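Local coordinates for protein malate dehydrogenase (PDB 4BGV) that catalyses the reversible, NAD-dependent oxidation of malate to oxaloacetate, a step of the tricarboxylic acid cycle, as a member of the lactate and malate dehydrogenase superfamily, at residues T155-F160 / P186-S191; I196-L201 / E205-I210; T16-L21 / L44-G49; R24-I29 / S244-R249. All coordinates share one frame; numbering follows the deposited sequence.

Contact 1: residues T155-F160 / P186-S191; sequences TRFRTF and PFIRYS
In the C-terminal alpha/beta domain of the lactate and malate dehydrogenase fold, Phe157 of helix 150-165 drives its ring into the corner that strand 184-193 makes at Ile188, Arg189 and Tyr190. CG stands anti to the backbone N (chi1 -163°), which carries the ring toward strand 184-193. Its far end does the touching: CZ of Phe157 meets CD1 of Ile188 at 3.9 Å, the methyl lying in the plane of the ring at its edge, while CE2 of Phe157 approaches CB of Pro186 at 4.1 Å obliquely. Ala174 and Val176 of strand 172-178 and Ile210 of helix 204-215 also touch the ring. The neighbouring Arg156 probably binds substrate, by analogy with relatives; in this apo crystal its NE forms a salt bridge with Glu48 of a second subunit. Across from the ring, two overlapping type I turns, Phe187 to Tyr190 and Ile188 to Ser191, shape the corner. Phe187 O is gripped there from opposite faces of its carbonyl plane, by Tyr190 N at 3.1 Å and by Ser191 OG at 3.0 Å, the hydroxyl tilted 34° from that plane.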
# COMPACT_ATOMS: atom_id res chain seq x y z
N THR A 155 4.80 -6.18 -19.31
CA THR A 155 5.58 -5.97 -18.10
C THR A 155 7.04 -6.32 -18.32
O THR A 155 7.93 -5.65 -17.83
CB THR A 155 5.05 -6.78 -16.91
OG1 THR A 155 3.66 -7.06 -17.10
CG2 THR A 155 5.24 -5.99 -15.65
N ARG A 156 7.28 -7.39 -19.09
CA ARG A 156 8.67 -7.77 -19.40
C ARG A 156 9.33 -6.69 -20.26
O ARG A 156 10.43 -6.22 -19.96
CB ARG A 156 8.74 -9.14 -20.10
CG ARG A 156 8.29 -10.30 -19.20
CD ARG A 156 8.87 -11.63 -19.70
NE ARG A 156 8.60 -12.73 -18.77
CZ ARG A 156 7.79 -13.75 -19.03
NH1 ARG A 156 7.17 -13.83 -20.21
NH2 ARG A 156 7.60 -14.70 -18.11
N PHE A 157 8.64 -6.28 -21.32
CA PHE A 157 9.14 -5.28 -22.28
C PHE A 157 9.48 -3.99 -21.50
O PHE A 157 10.53 -3.38 -21.69
CB PHE A 157 8.03 -5.05 -23.33
CG PHE A 157 8.47 -4.38 -24.62
CD1 PHE A 157 9.72 -3.81 -24.77
CD2 PHE A 157 7.58 -4.33 -25.69
CE1 PHE A 157 10.08 -3.19 -25.96
CE2 PHE A 157 7.94 -3.70 -26.90
CZ PHE A 157 9.20 -3.15 -27.03
N ARG A 158 8.60 -3.59 -20.59
CA ARG A 158 8.84 -2.38 -19.79
C ARG A 158 10.06 -2.53 -18.86
O ARG A 158 10.82 -1.58 -18.65
CB ARG A 158 7.62 -2.04 -18.94
CG ARG A 158 6.43 -1.53 -19.74
CD ARG A 158 5.17 -1.46 -18.84
NE ARG A 158 5.28 -0.42 -17.83
CZ ARG A 158 4.41 -0.27 -16.83
NH1 ARG A 158 3.39 -1.11 -16.72
NH2 ARG A 158 4.57 0.71 -15.94
N THR A 159 10.21 -3.70 -18.26
CA THR A 159 11.36 -3.95 -17.39
C THR A 159 12.67 -3.74 -18.17
O THR A 159 13.57 -3.05 -17.70
CB THR A 159 11.33 -5.37 -16.81
OG1 THR A 159 10.12 -5.55 -16.05
CG2 THR A 159 12.55 -5.63 -15.93
N PHE A 160 12.74 -4.33 -19.36
CA PHE A 160 13.95 -4.29 -20.18
C PHE A 160 14.26 -2.86 -20.64
O PHE A 160 15.43 -2.41 -20.61
CB PHE A 160 13.82 -5.21 -21.40
CG PHE A 160 13.46 -6.65 -21.07
CD1 PHE A 160 13.88 -7.23 -19.88
CD2 PHE A 160 12.72 -7.42 -21.96
CE1 PHE A 160 13.55 -8.57 -19.57
CE2 PHE A 160 12.38 -8.74 -21.67
CZ PHE A 160 12.80 -9.32 -20.47
N PRO A 186 4.69 -6.02 -31.45
CA PRO A 186 4.92 -4.75 -30.76
C PRO A 186 4.56 -3.58 -31.67
O PRO A 186 4.70 -3.71 -32.89
CB PRO A 186 6.44 -4.76 -30.54
CG PRO A 186 6.97 -5.54 -31.72
CD PRO A 186 5.91 -6.58 -32.05
N PHE A 187 4.08 -2.48 -31.10
CA PHE A 187 4.02 -1.20 -31.82
C PHE A 187 5.09 -0.34 -31.16
O PHE A 187 4.89 0.22 -30.07
CB PHE A 187 2.66 -0.49 -31.67
CG PHE A 187 1.54 -1.08 -32.50
CD1 PHE A 187 1.37 -2.45 -32.62
CD2 PHE A 187 0.61 -0.24 -33.10
CE1 PHE A 187 0.31 -2.98 -33.37
CE2 PHE A 187 -0.45 -0.76 -33.84
CZ PHE A 187 -0.60 -2.13 -33.97
N ILE A 188 6.25 -0.28 -31.80
CA ILE A 188 7.36 0.50 -31.25
C ILE A 188 6.99 1.96 -31.16
O ILE A 188 7.34 2.63 -30.19
CB ILE A 188 8.63 0.33 -32.12
CG1 ILE A 188 9.13 -1.11 -32.04
CG2 ILE A 188 9.72 1.29 -31.68
CD1 ILE A 188 9.06 -1.70 -30.66
N ARG A 189 6.25 2.45 -32.15
CA ARG A 189 5.85 3.86 -32.16
C ARG A 189 4.94 4.25 -30.99
O ARG A 189 4.87 5.42 -30.62
CB ARG A 189 5.20 4.24 -33.50
CG ARG A 189 3.93 3.47 -33.80
CD ARG A 189 3.56 3.55 -35.28
NE ARG A 189 2.39 2.73 -35.54
CZ ARG A 189 1.16 3.21 -35.68
NH1 ARG A 189 0.95 4.52 -35.61
NH2 ARG A 189 0.16 2.38 -35.92
N TYR A 190 4.24 3.27 -30.41
CA TYR A 190 3.38 3.55 -29.26
C TYR A 190 4.08 3.27 -27.94
O TYR A 190 3.44 3.23 -26.89
CB TYR A 190 2.09 2.75 -29.33
CG TYR A 190 1.10 3.17 -30.40
CD1 TYR A 190 1.29 4.33 -31.16
CD2 TYR A 190 -0.05 2.44 -30.61
CE1 TYR A 190 0.35 4.71 -32.13
CE2 TYR A 190 -0.99 2.81 -31.57
CZ TYR A 190 -0.78 3.94 -32.32
OH TYR A 190 -1.73 4.28 -33.25
N SER A 191 5.38 3.01 -28.00
CA SER A 191 6.14 2.69 -26.80
C SER A 191 6.99 3.90 -26.50
O SER A 191 7.57 4.50 -27.41
CB SER A 191 7.02 1.45 -27.02
OG SER A 191 6.22 0.33 -27.38

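Contact 2: residues I196-L201 / E205-I210; sequences IPIEDL and EKIDEI
With CG1 beside its backbone N (chi1 -67°) and CD1 carried on in an extended chain (chi2 168°), Ile207 reaches out from its helix and lays its terminal methyl between Ile198 and Glu199. CD1 of Ile207 lies 3.5 Å from CG2 of Ile198 in the conformer given, a closeness that is doubtful because Ile198 was modelled in two positions. The two side chains run antiparallel alongside one another, and CG1 of Ile207 is 4.0 Å from the same CG2 of Ile198. The backbone of the turn shares in the contact, since CD1 of Ile207 is 3.7 Å from Ile198 O and 3.9 Å from Glu199 CA. The meeting joins the turn that follows the short edge strand 196-197, part of an antiparallel sheet in the C-terminal domain, to the first turns of helix 204-215, across the brief connection between them. Residues 198 to 200 curl helically after the strand, with Asp200 N bonded to Pro197 O and Leu201 N to Ile198 O. Ile188 of strand 184-193 touches both Glu199 and Ile207, and Leu161 and Leu165 of helix 150-165 pack on Ile198. The carboxylate of Glu199 turns to Arg204, whose guanidinium also pairs with Asp208 and so ties the turn to the helix by charge. Nearer the backbone, the Glu199 side chain crosses that of Ile207 at about a right angle, its CG 4.1 Å from Ile207 CD1.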
# COMPACT_ATOMS: atom_id res chain seq x y z
N ILE A 196 7.69 10.25 -24.41
CA ILE A 196 8.78 10.43 -25.37
C ILE A 196 9.01 9.10 -26.06
O ILE A 196 9.33 8.11 -25.40
CB ILE A 196 10.08 10.88 -24.68
CG1 ILE A 196 9.85 12.19 -23.92
CG2 ILE A 196 11.18 11.04 -25.72
CD1 ILE A 196 11.01 12.60 -22.99
N PRO A 197 8.83 9.05 -27.40
CA PRO A 197 8.94 7.75 -28.08
C PRO A 197 10.29 7.10 -27.85
O PRO A 197 11.33 7.77 -27.80
CB PRO A 197 8.74 8.11 -29.56
CG PRO A 197 7.93 9.36 -29.52
CD PRO A 197 8.48 10.13 -28.34
N ILE A 198 10.27 5.78 -27.68
CA ILE A 198 11.49 5.04 -27.43
C ILE A 198 12.46 5.14 -28.62
O ILE A 198 13.68 5.04 -28.46
CB ILE A 198 11.15 3.57 -27.09
CG1 ILE A 198 11.96 3.09 -25.89
CG2 ILE A 198 11.25 2.67 -28.30
CD1 ILE A 198 11.33 3.52 -24.58
N GLU A 199 11.91 5.33 -29.82
CA GLU A 199 12.76 5.48 -31.00
C GLU A 199 13.62 6.73 -30.97
O GLU A 199 14.62 6.81 -31.69
CB GLU A 199 11.94 5.48 -32.29
CG GLU A 199 11.52 4.09 -32.73
CD GLU A 199 10.37 4.11 -33.72
OE1 GLU A 199 9.31 4.71 -33.42
OE2 GLU A 199 10.53 3.52 -34.81
N ASP A 200 13.22 7.72 -30.16
CA ASP A 200 14.02 8.92 -29.95
C ASP A 200 15.07 8.72 -28.87
O ASP A 200 15.92 9.58 -28.69
CB ASP A 200 13.13 10.10 -29.52
CG ASP A 200 12.15 10.51 -30.60
OD1 ASP A 200 12.30 10.05 -31.74
OD2 ASP A 200 11.23 11.29 -30.29
N LEU A 201 15.01 7.60 -28.15
CA LEU A 201 15.82 7.42 -26.95
C LEU A 201 16.86 6.30 -27.09
O LEU A 201 17.88 6.32 -26.41
CB LEU A 201 14.92 7.16 -25.74
CG LEU A 201 13.95 8.29 -25.34
CD1 LEU A 201 13.06 7.87 -24.17
CD2 LEU A 201 14.74 9.54 -24.98
N GLU A 205 18.80 -0.90 -33.21
CA GLU A 205 19.42 -2.19 -32.91
C GLU A 205 19.11 -2.64 -31.49
O GLU A 205 18.79 -3.81 -31.26
CB GLU A 205 20.93 -2.11 -33.10
CG GLU A 205 21.52 -3.36 -33.73
CD GLU A 205 21.02 -4.63 -33.05
OE1 GLU A 205 21.49 -4.92 -31.93
OE2 GLU A 205 20.16 -5.32 -33.63
N LYS A 206 19.20 -1.70 -30.55
CA LYS A 206 18.92 -2.02 -29.15
C LYS A 206 17.44 -2.32 -28.93
O LYS A 206 17.09 -3.22 -28.15
CB LYS A 206 19.37 -0.88 -28.23
CG LYS A 206 19.16 -1.17 -26.76
CD LYS A 206 19.86 -2.47 -26.33
CE LYS A 206 21.38 -2.37 -26.47
NZ LYS A 206 22.05 -3.61 -25.94
N ILE A 207 16.57 -1.58 -29.62
CA ILE A 207 15.13 -1.82 -29.51
C ILE A 207 14.80 -3.20 -30.06
O ILE A 207 14.02 -3.94 -29.46
CB ILE A 207 14.31 -0.73 -30.23
CG1 ILE A 207 14.49 0.63 -29.51
CG2 ILE A 207 12.82 -1.09 -30.30
CD1 ILE A 207 13.96 1.83 -30.31
N ASP A 208 15.41 -3.57 -31.18
CA ASP A 208 15.18 -4.90 -31.73
C ASP A 208 15.62 -5.99 -30.76
O ASP A 208 14.97 -7.03 -30.64
CB ASP A 208 15.86 -5.07 -33.09
CG ASP A 208 15.20 -4.23 -34.17
OD1 ASP A 208 14.08 -3.73 -33.94
OD2 ASP A 208 15.80 -4.08 -35.26
N GLU A 209 16.74 -5.77 -30.07
CA GLU A 209 17.23 -6.72 -29.07
C GLU A 209 16.22 -6.91 -27.95
O GLU A 209 15.98 -8.03 -27.49
CB GLU A 209 18.56 -6.23 -28.48
CG GLU A 209 19.72 -6.21 -29.45
CD GLU A 209 21.00 -5.67 -28.81
OE1 GLU A 209 20.96 -5.27 -27.63
OE2 GLU A 209 22.05 -5.64 -29.49
N ILE A 210 15.65 -5.81 -27.51
CA ILE A 210 14.70 -5.82 -26.40
C ILE A 210 13.37 -6.46 -26.83
O ILE A 210 12.75 -7.20 -26.06
CB ILE A 210 14.52 -4.41 -25.84
CG1 ILE A 210 15.81 -3.99 -25.11
CG2 ILE A 210 13.30 -4.33 -24.90
CD1 ILE A 210 15.79 -2.57 -24.56

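Contact 3: residues T16-L21 / L44-G49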
# COMPACT_ATOMS: atom_id res chain seq x y z
N THR A 16 0.49 -18.11 -6.63
CA THR A 16 1.03 -16.75 -6.66
C THR A 16 -0.10 -15.76 -6.90
O THR A 16 -0.17 -14.71 -6.27
CB THR A 16 2.11 -16.60 -7.75
OG1 THR A 16 3.17 -17.51 -7.45
CG2 THR A 16 2.69 -15.18 -7.80
N VAL A 17 -1.01 -16.12 -7.82
CA VAL A 17 -2.17 -15.28 -8.06
C VAL A 17 -2.94 -15.10 -6.75
O VAL A 17 -3.31 -13.98 -6.40
CB VAL A 17 -3.10 -15.89 -9.13
CG1 VAL A 17 -4.43 -15.13 -9.18
CG2 VAL A 17 -2.42 -15.84 -10.50
N ALA A 18 -3.17 -16.20 -6.04
CA ALA A 18 -3.93 -16.15 -4.79
C ALA A 18 -3.24 -15.25 -3.76
O ALA A 18 -3.88 -14.40 -3.12
CB ALA A 18 -4.16 -17.56 -4.23
N GLN A 19 -1.92 -15.42 -3.61
CA GLN A 19 -1.19 -14.60 -2.64
C GLN A 19 -1.20 -13.13 -3.07
O GLN A 19 -1.28 -12.23 -2.23
CB GLN A 19 0.24 -15.10 -2.47
CG GLN A 19 1.11 -14.24 -1.53
CD GLN A 19 0.65 -14.29 -0.06
OE1 GLN A 19 1.16 -15.09 0.74
NE2 GLN A 19 -0.30 -13.43 0.30
N THR A 20 -1.13 -12.90 -4.37
CA THR A 20 -1.15 -11.54 -4.91
C THR A 20 -2.50 -10.85 -4.68
O THR A 20 -2.56 -9.68 -4.24
CB THR A 20 -0.82 -11.55 -6.43
OG1 THR A 20 0.49 -12.11 -6.59
CG2 THR A 20 -0.82 -10.13 -7.00
N LEU A 21 -3.59 -11.56 -4.98
CA LEU A 21 -4.94 -11.05 -4.72
C LEU A 21 -5.13 -10.73 -3.25
O LEU A 21 -5.79 -9.75 -2.91
CB LEU A 21 -6.00 -12.06 -5.16
CG LEU A 21 -6.02 -12.29 -6.69
CD1 LEU A 21 -7.00 -13.39 -7.04
CD2 LEU A 21 -6.37 -10.99 -7.44
N LEU A 44 -3.95 -22.23 3.20
CA LEU A 44 -3.66 -22.07 4.62
C LEU A 44 -2.35 -21.29 4.84
O LEU A 44 -2.25 -20.48 5.76
CB LEU A 44 -3.62 -23.43 5.34
CG LEU A 44 -3.45 -23.39 6.87
CD1 LEU A 44 -4.52 -22.51 7.53
CD2 LEU A 44 -3.50 -24.79 7.50
N ASP A 45 -1.36 -21.58 4.01
CA ASP A 45 -0.05 -20.94 4.13
C ASP A 45 -0.23 -19.46 3.82
O ASP A 45 0.32 -18.61 4.50
CB ASP A 45 0.92 -21.60 3.12
CG ASP A 45 2.40 -21.28 3.40
OD1 ASP A 45 2.74 -20.65 4.43
OD2 ASP A 45 3.23 -21.66 2.55
N ILE A 46 -1.02 -19.17 2.80
CA ILE A 46 -1.32 -17.78 2.46
C ILE A 46 -2.12 -17.11 3.58
O ILE A 46 -1.80 -16.00 4.01
CB ILE A 46 -2.07 -17.68 1.11
CG1 ILE A 46 -1.11 -18.02 -0.05
CG2 ILE A 46 -2.69 -16.29 0.93
CD1 ILE A 46 -1.82 -18.27 -1.41
N LEU A 47 -3.17 -17.78 4.06
CA LEU A 47 -4.00 -17.21 5.12
C LEU A 47 -3.20 -16.94 6.39
O LEU A 47 -3.43 -15.93 7.08
CB LEU A 47 -5.17 -18.14 5.47
CG LEU A 47 -6.16 -17.57 6.47
CD1 LEU A 47 -6.88 -16.36 5.86
CD2 LEU A 47 -7.16 -18.65 6.90
N GLU A 48 -2.27 -17.82 6.73
CA GLU A 48 -1.50 -17.65 7.96
C GLU A 48 -0.60 -16.41 7.99
O GLU A 48 -0.10 -16.04 9.04
CB GLU A 48 -0.71 -18.93 8.31
CG GLU A 48 -1.63 -20.04 8.79
CD GLU A 48 -0.95 -21.38 9.01
OE1 GLU A 48 0.24 -21.53 8.65
OE2 GLU A 48 -1.62 -22.27 9.59
N GLY A 49 -0.40 -15.78 6.84
CA GLY A 49 0.37 -14.55 6.76
C GLY A 49 -0.49 -13.31 6.93
O GLY A 49 0.02 -12.21 7.06
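Thr16 O, on the helix that presents Ala18 and Gln19 to Ile46, is gripped by two donors: Thr20 OG1 at 2.7 Å and Thr20 N at 2.8 Å. They come from opposite faces of the carbonyl plane, and the hydroxyl stands 41° above it. Thr20 lies on the flank toward helix 232-246, while Ala18 and Gln19 face helix 38-47. Both helices belong to the NAD-binding Rossmann domain: 12-23 follows the glycine-rich turn that probably binds the dinucleotide, and 38-47 comes after strand 28-33 in the same beta-alpha-beta succession. Ile46 fills the gap between them. Its CD1 reaches 3.7 Å from Ala18 CB and 3.6 Å from Gln19 N, close against the helix backbone. Gln19 runs past Ile46 in the opposite direction: CG anti to the backbone N (chi1 176°) and a bend at chi2 (67°) lay the amide along the isoleucine. OE1 of Gln19 is 3.8 Å from CG1 of Ile46, and NE2 of Gln19 is 3.8 Å from CG2 of Ile46. Tyr55 helps to fix the rotation of this amide, its hydroxyl bonding to Gln19 NE2 and also to Ile46 O. An alanine in place of Ile46 would take away CG1, CG2 and CD1, would probably open a gap beside Ala18 and is likely to leave the Gln19 amide less supported on this side. Nearby, Asp45 OD2 bonds to Tyr225 OH of a second subunit. The chemistry is mixed: an aliphatic side chain packs on an alanine methyl and along a buried amide, whose NE2 is satisfied by Tyr55 OH.

Contact 4: residues R24-I29 / S244-R249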
# COMPACT_ATOMS: atom_id res chain seq x y z
N ARG A 24 -3.22 -7.50 -2.34
CA ARG A 24 -3.90 -6.35 -2.91
C ARG A 24 -5.36 -6.27 -2.44
O ARG A 24 -6.12 -5.40 -2.87
CB ARG A 24 -3.81 -6.38 -4.44
CG ARG A 24 -2.35 -6.28 -4.90
CD ARG A 24 -2.21 -6.48 -6.40
NE ARG A 24 -2.71 -5.38 -7.23
CZ ARG A 24 -1.98 -4.30 -7.54
NH1 ARG A 24 -0.76 -4.17 -7.03
NH2 ARG A 24 -2.48 -3.34 -8.32
N GLN A 25 -5.72 -7.18 -1.54
CA GLN A 25 -7.03 -7.17 -0.89
C GLN A 25 -8.20 -7.18 -1.87
O GLN A 25 -9.23 -6.50 -1.67
CB GLN A 25 -7.11 -6.02 0.12
CG GLN A 25 -6.01 -6.14 1.17
CD GLN A 25 -6.06 -5.11 2.29
OE1 GLN A 25 -7.00 -4.32 2.40
NE2 GLN A 25 -5.04 -5.12 3.14
N THR A 26 -8.05 -7.97 -2.93
CA THR A 26 -9.01 -7.95 -4.02
C THR A 26 -10.37 -8.52 -3.62
O THR A 26 -11.41 -7.99 -4.02
CB THR A 26 -8.45 -8.65 -5.26
OG1 THR A 26 -7.17 -8.09 -5.56
CG2 THR A 26 -9.38 -8.47 -6.48
N GLY A 27 -10.36 -9.58 -2.82
CA GLY A 27 -11.60 -10.20 -2.37
C GLY A 27 -11.29 -11.53 -1.72
O GLY A 27 -10.13 -11.88 -1.57
N ASP A 28 -12.32 -12.27 -1.32
CA ASP A 28 -12.11 -13.62 -0.81
C ASP A 28 -11.59 -14.51 -1.93
O ASP A 28 -11.93 -14.32 -3.09
CB ASP A 28 -13.41 -14.18 -0.24
CG ASP A 28 -13.91 -13.39 0.96
OD1 ASP A 28 -13.08 -12.93 1.77
OD2 ASP A 28 -15.14 -13.24 1.09
N ILE A 29 -10.76 -15.49 -1.58
CA ILE A 29 -10.09 -16.28 -2.59
C ILE A 29 -10.27 -17.76 -2.29
O ILE A 29 -9.88 -18.23 -1.22
CB ILE A 29 -8.59 -15.94 -2.60
CG1 ILE A 29 -8.38 -14.47 -2.97
CG2 ILE A 29 -7.84 -16.82 -3.60
CD1 ILE A 29 -7.30 -13.82 -2.17
N SER A 244 -9.19 -5.39 -12.08
CA SER A 244 -9.89 -4.43 -12.93
C SER A 244 -11.34 -4.85 -13.12
O SER A 244 -12.24 -4.01 -13.24
CB SER A 244 -9.21 -4.25 -14.30
OG SER A 244 -9.74 -3.12 -14.99
N ILE A 245 -11.59 -6.16 -13.18
CA ILE A 245 -12.98 -6.64 -13.23
C ILE A 245 -13.70 -6.44 -11.89
O ILE A 245 -14.76 -5.79 -11.81
CB ILE A 245 -13.05 -8.14 -13.59
CG1 ILE A 245 -12.39 -8.38 -14.95
CG2 ILE A 245 -14.52 -8.62 -13.64
CD1 ILE A 245 -12.32 -9.85 -15.34
N VAL A 246 -13.11 -7.00 -10.84
CA VAL A 246 -13.71 -6.98 -9.50
C VAL A 246 -13.99 -5.56 -9.03
O VAL A 246 -15.07 -5.26 -8.49
CB VAL A 246 -12.81 -7.71 -8.47
CG1 VAL A 246 -13.29 -7.50 -7.05
CG2 VAL A 246 -12.76 -9.20 -8.81
N ASN A 247 -13.03 -4.68 -9.24
CA ASN A 247 -13.17 -3.31 -8.76
C ASN A 247 -13.51 -2.33 -9.88
O ASN A 247 -13.42 -1.11 -9.69
CB ASN A 247 -11.89 -2.90 -8.02
CG ASN A 247 -11.73 -3.68 -6.73
OD1 ASN A 247 -12.72 -3.99 -6.08
ND2 ASN A 247 -10.49 -3.99 -6.37
N ASP A 248 -13.87 -2.88 -11.05
CA ASP A 248 -14.38 -2.08 -12.18
C ASP A 248 -13.44 -0.89 -12.51
O ASP A 248 -13.89 0.25 -12.67
CB ASP A 248 -15.79 -1.60 -11.84
CG ASP A 248 -16.54 -1.06 -13.05
OD1 ASP A 248 -16.32 -1.55 -14.18
OD2 ASP A 248 -17.37 -0.15 -12.84
N ARG A 249 -12.14 -1.17 -12.61
CA ARG A 249 -11.13 -0.13 -12.75
C ARG A 249 -11.09 0.51 -14.15
O ARG A 249 -10.58 1.63 -14.32
CB ARG A 249 -9.74 -0.67 -12.40
CG ARG A 249 -9.51 -1.01 -10.92
CD ARG A 249 -8.03 -1.21 -10.61
NE ARG A 249 -7.25 0.00 -10.85
CZ ARG A 249 -5.92 0.08 -10.73
NH1 ARG A 249 -5.21 -1.00 -10.38
NH2 ARG A 249 -5.29 1.23 -10.97
O HOH W 1 -2.42 -0.67 -9.94
O HOH W 2 -10.96 -4.88 -3.48
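Backbone turns end a helix on each side of this contact: Gln25, with positive phi, closes helix 12-23 in a Schellman motif, and Asp248 does the same for helix 232-246, where Arg249 N bonds to Ser244 O at 2.9 Å. Between them Thr26 packs on Val246, joining the loop before strand 28-33 of the NAD-binding domain to a helix of the C-terminal domain. CG2 of Thr26 lies 4.0 Å from CB of Val246. CG1 of Val246, anti to its backbone N (chi1 170°), approaches Thr26 O at 3.6 Å. Alongside, a water accepts from Asn247 ND2 at 3.1 Å and probably donates to Gln25 O at 3.0 Å. Arg24 and Arg249 meet edge to edge, their guanidinium planes 22° apart and Arg24 NH2 4.1 Å from Arg249 NH1. A second water sits in plane at both edges, accepting from Arg249 NH1 at 2.8 Å and weakly from Arg24 NH2. Glu243 forms salt bridges with those same two nitrogens, and Arg249 also pairs with Asp56 of a fourth subunit and Glu170 of a third. The shared carboxylate and water probably offset the two like charges and let the arginines gather where subunits meet.

In the fold
Contacts 1 and 2 lie in the C-terminal domain, their centres 9 Å apart, and share the antiparallel sheet in which strands 184-193 and 196-197 are neighbours; helix 204-215 packs beside helix 150-165 there. Contacts 3 and 4, 15 Å apart between centres, meet at the Rossmann domain, where helix 12-23 leads into strand 28-33 and then helix 38-47. About 30 Å separates the centres of contacts 1 and 3, though both touch the second subunit. Along the chain contact 3 closes before contact 1 opens, and contact 2 follows contact 1. Contact 4 crosses contact 3 and spans contacts 1 and 2, bringing distant parts of the chain together between the two domains.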